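Local coordinates for protein 3,4-dihydroxybenzoate decarboxylase (Enterobacter cloacae, PDB 5NY5) that probably catalyses the reversible, prenylated-FMN-dependent decarboxylation of 3,4-dihydroxybenzoate to catechol, a reaction that can be run backwards as a para-carboxylation, at residues K133-P138 against V309-H314; S10-L15 against R70-M75; R40-G45 against P56-N61. All coordinates share one frame; numbering follows the deposited sequence.

How the contacts relate
Contacts 2 and 3 belong to the N-terminal family region and share one mixed sheet, in which strands 57-60 and 70-73 are neighbours; their centres lie about 11 Å apart. Contact 3 nests inside the loop that contact 2 closes, and backbone hydrogen bonds from Met58 N to Val73 O and from Phe60 N to Ile71 O join the strands. Contact 1 comes later in the chain, in the Rift-related region, its centre about 16 Å from that of contact 2 and about 20 Å from that of contact 3. It touches contact 2 through His314 O with Arg70 NH2 and Pro136 with Ile71, so the two family regions meet where strand 70-73 lies beside the loops around Pro136 and His314.

Contact 1: K133-P138 against V309-H314; sequences KLLPAP and VTMRNH
Leu134 and Val309 meet tip to tip, and this is the tightly packed part of the contact. Leu134 CD2 stands 3.6 Å from Val309 CB, with both valine methyls close by: CD2 is 3.8 Å from Val309 CG2 and 3.9 Å from Val309 CG1. One leucine methyl is thus seated on the branch point of the valine. The leucine reaches so far because its CG swings opposite the backbone nitrogen (chi1 -155°), carrying the branch out from the end of helix 131-134. Valine suits the strand position, since its beta branch is at ease in an extended backbone and offers a broad surface close to the chain.

The second half is looser. Leu135 CD1 lies 4.3 Å from Val309 CG1, and Leu135 CD2 keeps the same 4.3 Å from the selenium of Met311, modelled as selenomethionine. Val309 and Met311 both point at the helix end, whereas Thr310 between them turns to the other face of the strand. The long, flexible methionine carries its selenium out from the strand as far as Leu135.

Burial differs too. Leu135 and Val309 are enclosed, the leucine by Ile263 and Phe149 and the valine by Phe129, while Leu134 and Met311 are partly exposed. The charged Lys133 and the polar Asn313 and His314 lie at the solvent side and leave the packing to the apolar residues. Beyond Leu135 the chain bends in an inverse gamma turn centred on Pro136, with a weak 3.0 Å bond from Ala137 N to Leu135 O, a bend that proline's fixed phi favours.

Here the C-terminal end of the short helix 131-134 and the first residue of the loop after it pack on strand 303-311 of an antiparallel sheet, in the Rift-related, FMN-binding-type domain of the UbiD family.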
loop_
_atom_site.group_PDB
_atom_site.type_symbol
_atom_site.label_atom_id
_atom_site.label_comp_id
_atom_site.label_asym_id
_atom_site.label_seq_id
_atom_site.Cartn_x
_atom_site.Cartn_y
_atom_site.Cartn_z
ATOM N N LYS A 133 -1.735 -58.680 15.431
ATOM C CA LYS A 133 -0.737 -59.633 15.903
ATOM C C LYS A 133 0.432 -59.761 14.939
ATOM O O LYS A 133 1.519 -60.180 15.349
ATOM C CB LYS A 133 -1.360 -61.016 16.108
ATOM C CG LYS A 133 -2.588 -61.066 16.998
ATOM C CD LYS A 133 -3.066 -62.509 17.134
ATOM C CE LYS A 133 -4.456 -62.601 17.741
ATOM N NZ LYS A 133 -4.509 -62.077 19.134
ATOM N N LEU A 134 0.232 -59.411 13.672
ATOM C CA LEU A 134 1.218 -59.669 12.633
ATOM C C LEU A 134 2.235 -58.543 12.495
ATOM O O LEU A 134 3.438 -58.806 12.396
ATOM C CB LEU A 134 0.505 -59.899 11.299
ATOM C CG LEU A 134 1.219 -60.738 10.243
ATOM C CD1 LEU A 134 1.788 -61.996 10.868
ATOM C CD2 LEU A 134 0.250 -61.097 9.134
ATOM N N LEU A 135 1.781 -57.290 12.492
ATOM C CA LEU A 135 2.650 -56.156 12.236
ATOM C C LEU A 135 2.499 -55.122 13.353
ATOM O O LEU A 135 1.371 -54.722 13.675
ATOM C CB LEU A 135 2.325 -55.525 10.879
ATOM C CG LEU A 135 2.467 -56.474 9.690
ATOM C CD1 LEU A 135 2.016 -55.807 8.407
ATOM C CD2 LEU A 135 3.902 -56.946 9.573
ATOM N N PRO A 136 3.539 -54.705 13.929
ATOM C CA PRO A 136 3.464 -53.646 14.955
ATOM C C PRO A 136 3.479 -52.247 14.342
ATOM O O PRO A 136 4.472 -51.520 14.354
ATOM C CB PRO A 136 4.710 -53.914 15.801
ATOM C CG PRO A 136 5.691 -54.467 14.822
ATOM C CD PRO A 136 4.898 -55.260 13.811
ATOM N N ALA A 137 2.346 -51.857 13.781
ATOM C CA ALA A 137 2.221 -50.529 13.196
ATOM C C ALA A 137 2.294 -49.479 14.296
ATOM O O ALA A 137 1.511 -49.543 15.253
ATOM C CB ALA A 137 0.913 -50.405 12.425
ATOM N N PRO A 138 3.200 -48.514 14.213
ATOM C CA PRO A 138 3.353 -47.546 15.298
ATOM C C PRO A 138 2.351 -46.406 15.192
ATOM O O PRO A 138 1.758 -46.147 14.144
ATOM C CB PRO A 138 4.787 -47.028 15.117
ATOM C CG PRO A 138 5.294 -47.635 13.813
ATOM C CD PRO A 138 4.127 -48.238 13.108
ATOM N N VAL A 309 -1.078 -61.248 3.755
ATOM C CA VAL A 309 0.116 -60.500 4.127
ATOM C C VAL A 309 1.323 -61.345 3.753
ATOM O O VAL A 309 1.321 -62.567 3.939
ATOM C CB VAL A 309 0.131 -60.136 5.622
ATOM C CG1 VAL A 309 1.310 -59.232 5.937
ATOM C CG2 VAL A 309 -1.167 -59.461 6.010
ATOM N N THR A 310 2.351 -60.693 3.221
ATOM C CA THR A 310 3.471 -61.382 2.598
ATOM C C THR A 310 4.761 -60.678 2.984
ATOM O O THR A 310 4.892 -59.468 2.780
ATOM C CB THR A 310 3.285 -61.412 1.074
ATOM O OG1 THR A 310 2.480 -62.541 0.712
ATOM C CG2 THR A 310 4.603 -61.481 0.353
HETATM N N MSE A 311 5.703 -61.428 3.549
HETATM C CA MSE A 311 6.949 -60.841 4.039
HETATM C C MSE A 311 8.113 -61.828 3.995
HETATM O O MSE A 311 7.909 -63.037 3.935
HETATM C CB MSE A 311 6.758 -60.318 5.461
HETATM C CG MSE A 311 6.248 -61.350 6.451
HETATM SE SE MSE A 311 5.775 -60.549 8.167
HETATM C CE MSE A 311 7.237 -61.242 9.252
ATOM N N ARG A 312 9.336 -61.303 4.002
ATOM C CA ARG A 312 10.505 -62.162 4.049
ATOM C C ARG A 312 10.809 -62.570 5.488
ATOM O O ARG A 312 10.176 -62.111 6.443
ATOM C CB ARG A 312 11.719 -61.481 3.417
ATOM C CG ARG A 312 11.671 -59.972 3.342
ATOM C CD ARG A 312 13.066 -59.416 3.081
ATOM N NE ARG A 312 13.323 -59.103 1.677
ATOM C CZ ARG A 312 14.539 -58.956 1.155
ATOM N NH1 ARG A 312 14.684 -58.660 -0.129
ATOM N NH2 ARG A 312 15.613 -59.120 1.915
ATOM N N ASN A 313 11.790 -63.459 5.630
ATOM C CA ASN A 313 12.189 -63.939 6.946
ATOM C C ASN A 313 12.747 -62.794 7.779
ATOM O O ASN A 313 13.661 -62.084 7.347
ATOM C CB ASN A 313 13.229 -65.050 6.810
ATOM C CG ASN A 313 12.656 -66.319 6.211
ATOM O OD1 ASN A 313 11.448 -66.543 6.244
ATOM N ND2 ASN A 313 13.525 -67.161 5.664
ATOM N N HIS A 314 12.191 -62.621 8.978
ATOM C CA HIS A 314 12.563 -61.537 9.886
ATOM C C HIS A 314 12.353 -60.179 9.209
ATOM O O HIS A 314 13.259 -59.349 9.108
ATOM C CB HIS A 314 14.005 -61.707 10.375
ATOM C CG HIS A 314 14.287 -61.014 11.669
ATOM N ND1 HIS A 314 15.560 -60.667 12.065
ATOM C CD2 HIS A 314 13.461 -60.609 12.661
ATOM C CE1 HIS A 314 15.507 -60.074 13.243
ATOM N NE2 HIS A 314 14.245 -60.028 13.628
#

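Contact 2: S10-L15 against R70-M75; sequences SAIALL and RILVGM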
loop_
_atom_site.group_PDB
_atom_site.type_symbol
_atom_site.label_atom_id
_atom_site.label_comp_id
_atom_site.label_asym_id
_atom_site.label_seq_id
_atom_site.Cartn_x
_atom_site.Cartn_y
_atom_site.Cartn_z
ATOM N N SER A 10 20.426 -54.269 1.584
ATOM C CA SER A 10 21.679 -53.870 0.954
ATOM C C SER A 10 21.933 -52.377 1.118
ATOM O O SER A 10 23.088 -51.939 1.095
ATOM C CB SER A 10 21.685 -54.262 -0.525
ATOM O OG SER A 10 20.393 -54.155 -1.094
ATOM N N ALA A 11 20.875 -51.584 1.296
ATOM C CA ALA A 11 21.062 -50.161 1.556
ATOM C C ALA A 11 21.560 -49.923 2.974
ATOM O O ALA A 11 22.443 -49.086 3.197
ATOM C CB ALA A 11 19.757 -49.405 1.312
ATOM N N ILE A 12 21.003 -50.647 3.947
ATOM C CA ILE A 12 21.480 -50.546 5.323
ATOM C C ILE A 12 22.952 -50.925 5.402
ATOM O O ILE A 12 23.724 -50.331 6.165
ATOM C CB ILE A 12 20.615 -51.422 6.247
ATOM C CG1 ILE A 12 19.176 -50.903 6.276
ATOM C CG2 ILE A 12 21.202 -51.477 7.648
ATOM C CD1 ILE A 12 18.241 -51.739 7.120
ATOM N N ALA A 13 23.367 -51.911 4.601
ATOM C CA ALA A 13 24.764 -52.328 4.598
ATOM C C ALA A 13 25.676 -51.200 4.138
ATOM O O ALA A 13 26.791 -51.045 4.650
ATOM C CB ALA A 13 24.939 -53.559 3.710
ATOM N N LEU A 14 25.220 -50.400 3.172
ATOM C CA LEU A 14 26.017 -49.261 2.729
ATOM C C LEU A 14 26.117 -48.203 3.820
ATOM O O LEU A 14 27.178 -47.596 4.007
ATOM C CB LEU A 14 25.423 -48.661 1.455
ATOM C CG LEU A 14 26.095 -47.383 0.947
ATOM C CD1 LEU A 14 27.574 -47.615 0.699
ATOM C CD2 LEU A 14 25.420 -46.881 -0.312
ATOM N N LEU A 15 25.028 -47.973 4.554
ATOM C CA LEU A 15 25.067 -46.991 5.631
ATOM C C LEU A 15 26.024 -47.410 6.737
ATOM O O LEU A 15 26.676 -46.559 7.351
ATOM C CB LEU A 15 23.666 -46.773 6.199
ATOM C CG LEU A 15 22.607 -46.239 5.235
ATOM C CD1 LEU A 15 21.334 -45.905 5.990
ATOM C CD2 LEU A 15 23.124 -45.024 4.486
ATOM N N ARG A 70 11.074 -55.977 14.093
ATOM C CA ARG A 70 12.043 -54.894 14.176
ATOM C C ARG A 70 11.573 -53.766 13.269
ATOM O O ARG A 70 11.273 -53.996 12.095
ATOM C CB ARG A 70 13.450 -55.370 13.792
ATOM C CG ARG A 70 13.517 -56.234 12.544
ATOM C CD ARG A 70 14.951 -56.612 12.218
ATOM N NE ARG A 70 15.038 -57.422 11.008
ATOM C CZ ARG A 70 16.178 -57.817 10.451
ATOM N NH1 ARG A 70 17.338 -57.478 10.993
ATOM N NH2 ARG A 70 16.156 -58.551 9.348
ATOM N N ILE A 71 11.503 -52.558 13.822
ATOM C CA ILE A 71 10.886 -51.413 13.162
ATOM C C ILE A 71 11.966 -50.423 12.753
ATOM O O ILE A 71 12.879 -50.121 13.529
ATOM C CB ILE A 71 9.841 -50.748 14.076
ATOM C CG1 ILE A 71 8.753 -51.761 14.431
ATOM C CG2 ILE A 71 9.239 -49.526 13.405
ATOM C CD1 ILE A 71 7.657 -51.212 15.302
ATOM N N LEU A 72 11.846 -49.908 11.533
ATOM C CA LEU A 72 12.856 -49.058 10.922
ATOM C C LEU A 72 12.271 -47.685 10.620
ATOM O O LEU A 72 11.210 -47.584 9.998
ATOM C CB LEU A 72 13.369 -49.700 9.640
ATOM C CG LEU A 72 14.488 -48.972 8.923
ATOM C CD1 LEU A 72 15.683 -48.858 9.847
ATOM C CD2 LEU A 72 14.827 -49.745 7.672
ATOM N N VAL A 73 12.968 -46.632 11.049
ATOM C CA VAL A 73 12.534 -45.260 10.818
ATOM C C VAL A 73 13.736 -44.404 10.453
ATOM O O VAL A 73 14.869 -44.680 10.856
ATOM C CB VAL A 73 11.815 -44.650 12.044
ATOM C CG1 VAL A 73 10.524 -45.385 12.341
ATOM C CG2 VAL A 73 12.730 -44.660 13.252
ATOM N N GLY A 74 13.476 -43.348 9.684
ATOM C CA GLY A 74 14.467 -42.333 9.401
ATOM C C GLY A 74 15.358 -42.587 8.209
ATOM O O GLY A 74 16.372 -41.894 8.063
HETATM N N MSE A 75 15.015 -43.537 7.349
HETATM C CA MSE A 75 15.893 -43.925 6.252
HETATM C C MSE A 75 16.151 -42.763 5.298
HETATM O O MSE A 75 17.278 -42.561 4.856
HETATM C CB MSE A 75 15.299 -45.119 5.500
HETATM C CG MSE A 75 16.277 -45.877 4.604
HETATM SE SE MSE A 75 17.844 -46.635 5.510
HETATM C CE MSE A 75 17.032 -47.175 7.159
#
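Met75, modelled as selenomethionine, spans the contact from the turn after strand 70-73 to helix 8-16. Its CB and CG serve as a spacer: CG stands opposite the backbone nitrogen (chi1 -163°), and the chain then bends at chi2 and chi3. The selenium is the first atom to reach the helix, lying 3.6 Å from Leu15 CD1, where the two side chains cross obliquely. Folded back from there, Met75 CE comes to 4.4 Å from Ile12 CG1. Met75 CE is also 3.5 Å from Ala57 CB and 3.4 Å from Leu72 CD2. An unbranched, pliable chain can thread between such bulky neighbours.

Beside it, Ile12 and Leu72 meet tip to tip, with Ile12 CD1 4.0 Å from Leu72 CD2. The long branch of Ile12 runs toward the sheet and also meets Met59; Ile12 packs on Tyr22 too. Small Ala11 lets the helix come close without adding bulk. Gly74 suits the turn after the strand, because its positive phi of 88° is easily taken by a residue lacking CB; the carbonyl oxygens of Gly74 and Met75 are both bound by Arg81.

The side chain of Met75 is about 11 Å from that of Ile169, a residue of the prenylated FMN site. All four touching residues are buried, as expected where helix 8-16 packs on one face of the mixed sheet of an alpha/beta domain.

Contact 3: R40-G45 against P56-N61; sequences RHIGAG and PAMMFN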
loop_
_atom_site.group_PDB
_atom_site.type_symbol
_atom_site.label_atom_id
_atom_site.label_comp_id
_atom_site.label_asym_id
_atom_site.label_seq_id
_atom_site.Cartn_x
_atom_site.Cartn_y
_atom_site.Cartn_z
ATOM N N ARG A 40 12.033 -38.680 17.825
ATOM C CA ARG A 40 11.896 -37.231 17.726
ATOM C C ARG A 40 13.169 -36.528 18.177
ATOM O O ARG A 40 13.572 -35.518 17.589
ATOM C CB ARG A 40 10.705 -36.756 18.553
ATOM C CG ARG A 40 10.612 -35.252 18.677
ATOM C CD ARG A 40 10.524 -34.833 20.123
ATOM N NE ARG A 40 10.307 -33.398 20.256
ATOM C CZ ARG A 40 9.741 -32.829 21.313
ATOM N NH1 ARG A 40 9.577 -31.515 21.354
ATOM N NH2 ARG A 40 9.329 -33.578 22.325
ATOM N N HIS A 41 13.819 -37.051 19.219
ATOM C CA HIS A 41 15.062 -36.475 19.710
ATOM C C HIS A 41 16.267 -36.860 18.868
ATOM O O HIS A 41 17.274 -36.146 18.893
ATOM C CB HIS A 41 15.321 -36.909 21.155
ATOM C CG HIS A 41 14.285 -36.441 22.128
ATOM N ND1 HIS A 41 14.293 -35.174 22.669
ATOM C CD2 HIS A 41 13.217 -37.073 22.668
ATOM C CE1 HIS A 41 13.269 -35.044 23.495
ATOM N NE2 HIS A 41 12.601 -36.182 23.512
ATOM N N ILE A 42 16.192 -37.958 18.125
ATOM C CA ILE A 42 17.365 -38.552 17.495
ATOM C C ILE A 42 17.470 -38.192 16.017
ATOM O O ILE A 42 18.542 -37.816 15.542
ATOM C CB ILE A 42 17.361 -40.082 17.713
ATOM C CG1 ILE A 42 17.685 -40.389 19.179
ATOM C CG2 ILE A 42 18.349 -40.765 16.781
ATOM C CD1 ILE A 42 17.507 -41.827 19.572
ATOM N N GLY A 43 16.377 -38.289 15.264
ATOM C CA GLY A 43 16.497 -38.065 13.834
ATOM C C GLY A 43 15.256 -37.645 13.070
ATOM O O GLY A 43 15.276 -37.625 11.836
ATOM N N ALA A 44 14.176 -37.302 13.774
ATOM C CA ALA A 44 12.950 -36.894 13.093
ATOM C C ALA A 44 13.187 -35.668 12.216
ATOM O O ALA A 44 12.906 -35.684 11.013
ATOM C CB ALA A 44 11.847 -36.625 14.115
ATOM N N GLY A 45 13.711 -34.597 12.805
ATOM C CA GLY A 45 14.043 -33.402 12.059
ATOM C C GLY A 45 12.823 -32.734 11.440
ATOM O O GLY A 45 11.685 -32.907 11.878
ATOM N N PRO A 56 21.070 -40.407 12.472
ATOM C CA PRO A 56 21.087 -41.724 11.841
ATOM C C PRO A 56 19.680 -42.251 11.637
ATOM O O PRO A 56 18.745 -41.908 12.364
ATOM C CB PRO A 56 21.852 -42.581 12.855
ATOM C CG PRO A 56 21.488 -41.972 14.160
ATOM C CD PRO A 56 21.374 -40.484 13.911
ATOM N N ALA A 57 19.535 -43.084 10.616
ATOM C CA ALA A 57 18.362 -43.934 10.560
ATOM C C ALA A 57 18.440 -44.940 11.699
ATOM O O ALA A 57 19.525 -45.289 12.170
ATOM C CB ALA A 57 18.272 -44.640 9.211
HETATM N N MSE A 58 17.284 -45.395 12.160
HETATM C CA MSE A 58 17.265 -46.173 13.387
HETATM C C MSE A 58 16.458 -47.456 13.287
HETATM O O MSE A 58 15.336 -47.463 12.789
HETATM C CB MSE A 58 16.729 -45.318 14.530
HETATM C CG MSE A 58 16.985 -45.886 15.904
HETATM SE SE MSE A 58 16.779 -44.515 17.264
HETATM C CE MSE A 58 17.210 -45.580 18.836
HETATM N N MSE A 59 17.050 -48.540 13.776
HETATM C CA MSE A 59 16.386 -49.831 13.836
HETATM C C MSE A 59 16.084 -50.202 15.280
HETATM O O MSE A 59 16.986 -50.285 16.110
HETATM C CB MSE A 59 17.251 -50.914 13.190
HETATM C CG MSE A 59 16.634 -52.299 13.227
HETATM SE SE MSE A 59 15.283 -52.555 11.850
HETATM C CE MSE A 59 16.463 -52.529 10.304
ATOM N N PHE A 60 14.811 -50.422 15.579
ATOM C CA PHE A 60 14.381 -50.839 16.909
ATOM C C PHE A 60 14.165 -52.348 16.867
ATOM O O PHE A 60 13.147 -52.826 16.365
ATOM C CB PHE A 60 13.119 -50.093 17.327
ATOM C CG PHE A 60 13.335 -48.623 17.560
ATOM C CD1 PHE A 60 13.487 -48.128 18.844
ATOM C CD2 PHE A 60 13.396 -47.738 16.494
ATOM C CE1 PHE A 60 13.687 -46.777 19.063
ATOM C CE2 PHE A 60 13.596 -46.385 16.707
ATOM C CZ PHE A 60 13.740 -45.905 17.994
ATOM N N ASN A 61 15.138 -53.096 17.395
ATOM C CA ASN A 61 15.106 -54.554 17.338
ATOM C C ASN A 61 14.213 -55.173 18.404
ATOM O O ASN A 61 13.811 -56.332 18.255
ATOM C CB ASN A 61 16.523 -55.118 17.476
ATOM C CG ASN A 61 17.348 -54.936 16.220
ATOM O OD1 ASN A 61 16.831 -55.021 15.106
ATOM N ND2 ASN A 61 18.641 -54.688 16.390
#
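Two hydrogen bonds hold Thr52 OG1, beside the segment whose Ile42 meets Pro56 and Met58: it receives the N-H of Gly45 and gives its own proton to Arg40 O, linking Arg40 and Gly45 through one side chain. A threonine hydroxyl suits the place because it can donate and accept at once. Pro56 O is likewise satisfied, taking a hydrogen bond from Tyr39 OH. Gly43 faces that carbonyl and, having no side chain, lets the backbone pass close to it.

The contact itself is apolar and rests on Ile42. Its CD1 approaches the selenium of Met58, modelled as selenomethionine, to 3.6 Å and lies 3.8 Å from Met58 CE. The other branch does lighter work: Ile42 CG2 is 4.1 Å from Met58 SE and 4.2 Å from Pro56 CD. Isoleucine's longer arm therefore meets the selenium and CE of Met58, while the shorter one touches both methionine and proline ring. Met58 is stretched out, with CG opposite the backbone nitrogen (chi1 -165°) and chi3 near 180°, and it crosses Ile42 at about a right angle, as does the ring of Pro56. Full extension is what brings a strand side chain across to Ile42. The rigid proline fits just ahead of the strand, in an extended conformation.

Another copy of the protein joins in: Trp486 of a neighbouring subunit packs on Met58, and Ala487 of that subunit on Ile42, so the contact forms part of a subunit interface. Within the chain it closes a beta-alpha-beta crossover, in which strand 22-25 leads through helix 34-42 to the parallel, adjacent strand 57-60. Tyr39 of the helix covers Met58 as well, and strand 70-73 runs antiparallel along the other edge of strand 57-60.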